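Local coordinates for protein pyrrolidone-carboxylate peptidase (Deinococcus radiodurans R1, PDB 5Z48) that removes N-terminal pyroglutamate (5-oxoproline) from peptides, acting as a probable cysteine exopeptidase of the C15 family, at residues Glu28-Glu33 with Val40-Leu45; Gly36-His41 with Ala207-Ser212. One frame throughout, in Å; residues are numbered along the deposited sequence.

Contact 1 (Glu28-Glu33 with Val40-Leu45); sequences ELHGLE and VHSALL
The His30 ring meets the strand with its edge, and the backbone of His41 and Ser42 lies close to its plane. At that edge ND1 accepts the Ser42 N-H. The bond is 3.0 Å from Ser42 N to His30 ND1 and nearly straight, at 174° at the hydrogen, with the donor close to the ring plane. CE1 of the same ring comes up to the His41 ring, 3.8 Å from His41 ND1. The two imidazoles make an offset edge-to-face pair, the edge of His30 toward the face of His41, with planes at 81°. With chi1 at 176°, His30 CG lies opposite the backbone N, and this swings the ring across to the strand backbone, side by side with His41. A side-chain nitrogen, not a carbonyl, thus accepts the Ser42 N-H. Ser42 OG packs against the His30 backbone, 3.3 Å from His30 CA, but its hydrogen bond goes to Ala26 O.

The backbone adds two bonds, both to Val40. Gly31 N donates to Val40 O at 2.8 Å. Val40 N donates to Leu32 O at 2.9 Å. Val40 points its side chain at the turn, CG1 lying 3.5 Å from Leu29 O and CG2 4.0 Å from Leu32 CB. An alanine here would take away both methyl groups, and the contact with Leu32 CB would probably be lost and a gap opened beneath the turn.

The type II turn from Leu29 to Leu32, closed by Leu32 N to Leu29 O, lets the chain leave helix 21-29. Leu29 and Leu32 also touch helix 194-211. On its other edge strand 38-45 pairs in parallel with strand 5-11, and His41 packs on helix 49-63.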
ATOM      1  N   GLU B  28      20.804   0.673 -23.501  1.00 13.33           N
ATOM      2  CA  GLU B  28      20.312  -0.121 -24.617  1.00 14.45           C
ATOM      3  C   GLU B  28      19.818   0.742 -25.764  1.00 14.40           C
ATOM      4  O   GLU B  28      19.915   0.313 -26.935  1.00 16.49           O
ATOM      5  CB  GLU B  28      19.147  -1.013 -24.176  1.00 17.30           C
ATOM      6  CG  GLU B  28      19.440  -2.113 -23.207  1.00 23.60           C
ATOM      7  CD  GLU B  28      18.187  -2.984 -23.054  1.00 29.88           C
ATOM      8  OE1 GLU B  28      17.708  -3.505 -24.101  1.00 31.89           O
ATOM      9  OE2 GLU B  28      17.644  -3.096 -21.925  1.00 27.06           O
ATOM     10  N   LEU B  29      19.313   1.942 -25.469  1.00 13.23           N
ATOM     11  CA  LEU B  29      18.692   2.753 -26.500  1.00 14.40           C
ATOM     12  C   LEU B  29      19.653   3.764 -27.116  1.00 15.41           C
ATOM     13  O   LEU B  29      19.295   4.402 -28.120  1.00 13.79           O
ATOM     14  CB  LEU B  29      17.456   3.463 -25.930  1.00 11.86           C
ATOM     15  CG  LEU B  29      16.358   2.469 -25.514  1.00 12.53           C
ATOM     16  CD1 LEU B  29      15.272   3.244 -24.748  1.00 12.79           C
ATOM     17  CD2 LEU B  29      15.748   1.706 -26.708  1.00 14.95           C
ATOM     18  N   HIS B  30      20.883   3.872 -26.615  1.00 12.96           N
ATOM     19  CA  HIS B  30      21.811   4.821 -27.230  1.00 11.35           C
ATOM     20  C   HIS B  30      21.966   4.578 -28.732  1.00 14.58           C
ATOM     21  O   HIS B  30      22.195   3.448 -29.170  1.00 14.72           O
ATOM     22  CB  HIS B  30      23.212   4.754 -26.602  1.00 11.82           C
ATOM     23  CG  HIS B  30      24.192   5.652 -27.291  1.00 12.60           C
ATOM     24  ND1 HIS B  30      24.047   7.032 -27.275  1.00 12.26           N
ATOM     25  CD2 HIS B  30      25.275   5.390 -28.071  1.00 13.95           C
ATOM     26  CE1 HIS B  30      25.015   7.573 -27.991  1.00 14.27           C
ATOM     27  NE2 HIS B  30      25.783   6.604 -28.474  1.00 15.94           N
ATOM     28  N   GLY B  31      21.908   5.662 -29.516  1.00 12.62           N
ATOM     29  CA  GLY B  31      22.066   5.584 -30.953  1.00 15.05           C
ATOM     30  C   GLY B  31      20.837   5.161 -31.729  1.00 17.01           C
ATOM     31  O   GLY B  31      20.900   5.108 -32.970  1.00 17.88           O
ATOM     32  N   LEU B  32      19.723   4.865 -31.056  1.00 16.39           N
ATOM     33  CA  LEU B  32      18.510   4.474 -31.763  1.00 14.14           C
ATOM     34  C   LEU B  32      18.119   5.553 -32.763  1.00 14.65           C
ATOM     35  O   LEU B  32      18.077   6.747 -32.435  1.00 16.93           O
ATOM     36  CB  LEU B  32      17.360   4.237 -30.775  1.00 16.93           C
ATOM     37  CG  LEU B  32      16.004   3.852 -31.375  1.00 17.50           C
ATOM     38  CD1 LEU B  32      16.009   2.478 -32.004  1.00 21.99           C
ATOM     39  CD2 LEU B  32      14.955   3.989 -30.235  1.00 18.89           C
ATOM     40  N   GLU B  33      17.871   5.129 -33.998  1.00 16.99           N
ATOM     41  CA  GLU B  33      17.355   6.017 -35.016  1.00 20.64           C
ATOM     42  C   GLU B  33      15.842   6.001 -34.942  1.00 22.39           C
ATOM     43  O   GLU B  33      15.224   4.933 -34.975  1.00 25.52           O
ATOM     44  CB  GLU B  33      17.832   5.598 -36.403  1.00 25.05           C
ATOM     45  CG  GLU B  33      19.302   5.919 -36.645  1.00 34.04           C
ATOM     46  CD  GLU B  33      19.699   5.636 -38.083  1.00 43.91           C
ATOM     47  OE1 GLU B  33      19.687   4.443 -38.463  1.00 46.12           O
ATOM     48  OE2 GLU B  33      19.982   6.602 -38.833  1.00 48.41           O
ATOM     49  N   VAL B  40      18.815   9.085 -30.826  1.00 13.43           N
ATOM     50  CA  VAL B  40      18.947   9.096 -29.366  1.00 13.76           C
ATOM     51  C   VAL B  40      20.419   9.171 -29.001  1.00 14.26           C
ATOM     52  O   VAL B  40      21.233   8.400 -29.542  1.00 15.87           O
ATOM     53  CB  VAL B  40      18.314   7.833 -28.766  1.00 12.73           C
ATOM     54  CG1 VAL B  40      18.599   7.762 -27.219  1.00 12.76           C
ATOM     55  CG2 VAL B  40      16.813   7.775 -29.066  1.00 16.09           C
ATOM     56  N   HIS B  41      20.776  10.096 -28.111  1.00 12.96           N
ATOM     57  CA  HIS B  41      22.108  10.166 -27.513  1.00 11.43           C
ATOM     58  C   HIS B  41      21.925   9.919 -26.026  1.00 12.28           C
ATOM     59  O   HIS B  41      21.256  10.707 -25.360  1.00 11.95           O
ATOM     60  CB  HIS B  41      22.735  11.552 -27.710  1.00 13.12           C
ATOM     61  CG  HIS B  41      24.058  11.697 -27.038  1.00 12.96           C
ATOM     62  ND1 HIS B  41      25.243  11.401 -27.676  1.00 19.14           N
ATOM     63  CD2 HIS B  41      24.383  12.048 -25.771  1.00 14.60           C
ATOM     64  CE1 HIS B  41      26.249  11.612 -26.842  1.00 21.64           C
ATOM     65  NE2 HIS B  41      25.749  11.978 -25.670  1.00 18.08           N
ATOM     66  N   SER B  42      22.512   8.852 -25.495  1.00 11.76           N
ATOM     67  CA  SER B  42      22.323   8.540 -24.077  1.00 10.44           C
ATOM     68  C   SER B  42      23.530   8.948 -23.233  1.00 10.13           C
ATOM     69  O   SER B  42      24.676   8.934 -23.689  1.00 12.18           O
ATOM     70  CB  SER B  42      22.109   7.045 -23.880  1.00 11.39           C
ATOM     71  OG  SER B  42      21.001   6.610 -24.621  1.00 13.27           O
ATOM     72  N   ALA B  43      23.261   9.201 -21.947  1.00 12.50           N
ATOM     73  CA  ALA B  43      24.298   9.445 -20.949  1.00 11.98           C
ATOM     74  C   ALA B  43      23.825   8.982 -19.582  1.00 13.02           C
ATOM     75  O   ALA B  43      22.627   8.971 -19.284  1.00 14.84           O
ATOM     76  CB  ALA B  43      24.689  10.931 -20.858  1.00 12.63           C
ATOM     77  N   LEU B  44      24.771   8.551 -18.778  0.57 13.91           N
ATOM     78  CA  LEU B  44      24.471   8.227 -17.399  0.57 12.55           C
ATOM     79  C   LEU B  44      24.917   9.358 -16.492  0.57 11.99           C
ATOM     80  O   LEU B  44      25.972   9.963 -16.696  0.57 13.50           O
ATOM     81  CB  LEU B  44      25.152   6.934 -16.998  0.57 14.29           C
ATOM     82  CG  LEU B  44      24.613   5.738 -17.767  0.57 14.68           C
ATOM     83  CD1 LEU B  44      25.213   4.495 -17.119  0.57 13.59           C
ATOM     84  CD2 LEU B  44      23.073   5.665 -17.805  0.57 15.11           C
ATOM     85  N   LEU B  45      24.077   9.658 -15.515  1.00 10.73           N
ATOM     86  CA  LEU B  45      24.366  10.669 -14.506  1.00 13.03           C
ATOM     87  C   LEU B  45      24.666  10.041 -13.143  1.00 13.28           C
ATOM     88  O   LEU B  45      24.072   9.015 -12.767  1.00 13.09           O
ATOM     89  CB  LEU B  45      23.158  11.601 -14.352  1.00 11.12           C
ATOM     90  CG  LEU B  45      22.746  12.308 -15.669  1.00 13.25           C
ATOM     91  CD1 LEU B  45      21.466  13.143 -15.468  1.00 10.94           C
ATOM     92  CD2 LEU B  45      23.825  13.247 -16.186  1.00 17.89           C
TER

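Contact 2 (Gly36-His41 with Ala207-Ser212); sequences GGWGVH and AITAQS
Trp38 lays one face of its indole against Thr209, near the end of the last helix. The side chains run past each other in opposite directions. The threonine meets a face of the ring. Thr209 CB stands almost straight above the five-membered ring, 3.5 Å from its centroid and only 6° off the normal. This is a CH-pi contact. The methyl lies over the same face, displaced toward the rim: Thr209 CG2 is 3.5 Å from both Trp38 CD2 and Trp38 CE3. CB thus covers the five-membered ring and CG2 the adjoining part of the six-membered one.

Its torsion explains this. Thr209 OG1 sits between the backbone N and the carbonyl carbon (chi1 62°), turned back to its own helix, where it makes weak hydrogen bonds to Ala205 O and Glu206 O. CG2 is left to face the ring. The hydroxyl is thus served within the helix, and no hydrogen bond crosses between the segments.

Ser212 adds a smaller touch one helical turn on. Its CB approaches the six-membered ring obliquely, 3.6 Å from Trp38 CZ2. Ser212 is the first residue to leave helical geometry, although its N still bonds to Ile208 O. The indole thus spans the last turn of the helix.

The contact lies away from the active site. The tryptophan also touches Pro4 and Ala67, and Thr209 touches Leu6. Ile208, next to Thr209, packs on Ala67 and Leu69. Helix 194-211 thus packs against strands 5-11 and 67-73, with Trp38 extending its footing to strand 38-45. Such apolar packing of a helix on a mixed central sheet is characteristic of the alpha/beta/alpha sandwich of the C15 peptidases.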
ATOM      1  N   GLY B  36      11.965  10.664 -38.904  1.00 31.15           N
ATOM      2  CA  GLY B  36      12.201  12.080 -39.029  1.00 34.05           C
ATOM      3  C   GLY B  36      13.642  12.487 -38.870  1.00 35.40           C
ATOM      4  O   GLY B  36      13.918  13.680 -38.700  1.00 36.23           O
ATOM      5  N   GLY B  37      14.571  11.539 -38.926  1.00 32.15           N
ATOM      6  CA  GLY B  37      15.969  11.863 -38.786  1.00 30.01           C
ATOM      7  C   GLY B  37      16.454  11.994 -37.367  1.00 26.90           C
ATOM      8  O   GLY B  37      17.612  12.386 -37.163  1.00 25.94           O
ATOM      9  N   TRP B  38      15.620  11.655 -36.377  1.00 25.90           N
ATOM     10  CA  TRP B  38      15.997  11.773 -34.979  1.00 19.73           C
ATOM     11  C   TRP B  38      16.902  10.629 -34.538  1.00 19.36           C
ATOM     12  O   TRP B  38      16.747   9.483 -34.980  1.00 23.33           O
ATOM     13  CB  TRP B  38      14.760  11.777 -34.075  1.00 18.21           C
ATOM     14  CG  TRP B  38      13.936  13.022 -34.097  1.00 18.20           C
ATOM     15  CD1 TRP B  38      12.959  13.349 -34.989  1.00 20.56           C
ATOM     16  CD2 TRP B  38      13.984  14.086 -33.140  1.00 17.72           C
ATOM     17  NE1 TRP B  38      12.395  14.568 -34.654  1.00 23.89           N
ATOM     18  CE2 TRP B  38      13.009  15.032 -33.521  1.00 19.98           C
ATOM     19  CE3 TRP B  38      14.757  14.322 -31.987  1.00 18.38           C
ATOM     20  CZ2 TRP B  38      12.789  16.215 -32.801  1.00 23.96           C
ATOM     21  CZ3 TRP B  38      14.516  15.495 -31.252  1.00 19.20           C
ATOM     22  CH2 TRP B  38      13.547  16.417 -31.668  1.00 20.02           C
ATOM     23  N   GLY B  39      17.844  10.943 -33.665  1.00 18.34           N
ATOM     24  CA  GLY B  39      18.679   9.930 -33.054  1.00 14.98           C
ATOM     25  C   GLY B  39      18.755  10.178 -31.564  1.00 15.93           C
ATOM     26  O   GLY B  39      18.712  11.318 -31.100  1.00 15.84           O
ATOM     27  N   VAL B  40      18.815   9.085 -30.826  1.00 13.43           N
ATOM     28  CA  VAL B  40      18.947   9.096 -29.366  1.00 13.76           C
ATOM     29  C   VAL B  40      20.419   9.171 -29.001  1.00 14.26           C
ATOM     30  O   VAL B  40      21.233   8.400 -29.542  1.00 15.87           O
ATOM     31  CB  VAL B  40      18.314   7.833 -28.766  1.00 12.73           C
ATOM     32  CG1 VAL B  40      18.599   7.762 -27.219  1.00 12.76           C
ATOM     33  CG2 VAL B  40      16.813   7.775 -29.066  1.00 16.09           C
ATOM     34  N   HIS B  41      20.776  10.096 -28.111  1.00 12.96           N
ATOM     35  CA  HIS B  41      22.108  10.166 -27.513  1.00 11.43           C
ATOM     36  C   HIS B  41      21.925   9.919 -26.026  1.00 12.28           C
ATOM     37  O   HIS B  41      21.256  10.707 -25.360  1.00 11.95           O
ATOM     38  CB  HIS B  41      22.735  11.552 -27.710  1.00 13.12           C
ATOM     39  CG  HIS B  41      24.058  11.697 -27.038  1.00 12.96           C
ATOM     40  ND1 HIS B  41      25.243  11.401 -27.676  1.00 19.14           N
ATOM     41  CD2 HIS B  41      24.383  12.048 -25.771  1.00 14.60           C
ATOM     42  CE1 HIS B  41      26.249  11.612 -26.842  1.00 21.64           C
ATOM     43  NE2 HIS B  41      25.749  11.978 -25.670  1.00 18.08           N
ATOM     44  N   ALA B 207       7.218   8.823 -29.143  1.00 12.05           N
ATOM     45  CA  ALA B 207       6.082   9.750 -29.122  1.00 11.90           C
ATOM     46  C   ALA B 207       6.562  11.203 -29.042  1.00 12.54           C
ATOM     47  O   ALA B 207       5.983  12.089 -29.686  1.00 13.97           O
ATOM     48  CB  ALA B 207       5.130   9.445 -27.961  1.00 12.56           C
ATOM     49  N   ILE B 208       7.614  11.453 -28.259  1.00 11.47           N
ATOM     50  CA  ILE B 208       8.130  12.813 -28.120  1.00 12.51           C
ATOM     51  C   ILE B 208       8.612  13.329 -29.471  1.00 13.95           C
ATOM     52  O   ILE B 208       8.290  14.447 -29.892  1.00 15.75           O
ATOM     53  CB  ILE B 208       9.267  12.848 -27.081  1.00 12.25           C
ATOM     54  CG1 ILE B 208       8.718  12.614 -25.659  1.00 11.63           C
ATOM     55  CG2 ILE B 208       9.995  14.187 -27.180  1.00 15.35           C
ATOM     56  CD1 ILE B 208       9.796  12.115 -24.658  1.00 11.93           C
ATOM     57  N   THR B 209       9.385  12.507 -30.177  1.00 13.60           N
ATOM     58  CA  THR B 209       9.952  13.023 -31.419  1.00 15.56           C
ATOM     59  C   THR B 209       8.914  13.089 -32.524  1.00 22.55           C
ATOM     60  O   THR B 209       9.044  13.911 -33.442  1.00 22.91           O
ATOM     61  CB  THR B 209      11.156  12.195 -31.878  1.00 16.75           C
ATOM     62  OG1 THR B 209      10.740  10.849 -32.147  1.00 19.19           O
ATOM     63  CG2 THR B 209      12.273  12.162 -30.791  1.00 16.34           C
ATOM     64  N   ALA B 210       7.904  12.225 -32.477  1.00 18.81           N
ATOM     65  CA  ALA B 210       6.818  12.319 -33.438  1.00 17.45           C
ATOM     66  C   ALA B 210       6.072  13.636 -33.260  1.00 19.84           C
ATOM     67  O   ALA B 210       5.653  14.251 -34.229  1.00 27.09           O
ATOM     68  CB  ALA B 210       5.873  11.129 -33.279  1.00 20.12           C
ATOM     69  N   GLN B 211       5.930  14.094 -32.012  1.00 21.68           N
ATOM     70  CA  GLN B 211       5.185  15.334 -31.779  1.00 26.99           C
ATOM     71  C   GLN B 211       5.962  16.550 -32.229  1.00 33.15           C
ATOM     72  O   GLN B 211       5.361  17.554 -32.623  1.00 35.89           O
ATOM     73  CB  GLN B 211       4.826  15.499 -30.297  1.00 28.94           C
ATOM     74  CG  GLN B 211       3.806  14.531 -29.755  1.00 32.22           C
ATOM     75  CD  GLN B 211       2.435  14.727 -30.380  1.00 37.74           C
ATOM     76  OE1 GLN B 211       1.960  15.851 -30.519  1.00 44.08           O
ATOM     77  NE2 GLN B 211       1.817  13.635 -30.804  1.00 37.32           N
ATOM     78  N   SER B 212       7.289  16.499 -32.163  1.00 35.46           N
ATOM     79  CA  SER B 212       8.074  17.635 -32.628  1.00 44.43           C
ATOM     80  C   SER B 212       8.065  17.730 -34.150  1.00 54.41           C
ATOM     81  O   SER B 212       9.120  17.907 -34.767  1.00 59.28           O
ATOM     82  CB  SER B 212       9.502  17.537 -32.104  1.00 43.50           C
ATOM     83  OG  SER B 212       9.527  17.769 -30.710  1.00 40.94           O
TER

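How the contacts relate
Both contacts use strand 38-45 and share Val40 and His41, with centres about 12 Å apart. Contact 2 is the more buried. It is carbon packing between Trp38 and the C-terminal helix, distant in sequence, and has no hydrogen bond across it. Contact 1 is partly exposed and more polar. It ties the strand to the turn just before it in the chain, through backbone bonds and a histidine ring. Val40 serves contact 1, while Trp38, two residues earlier, serves contact 2. The two meet loosely where Glu33 CB comes 4.3 Å from Trp38 O. Helix 194-211 links them, because Leu29 and Leu32 of contact 1 also touch it.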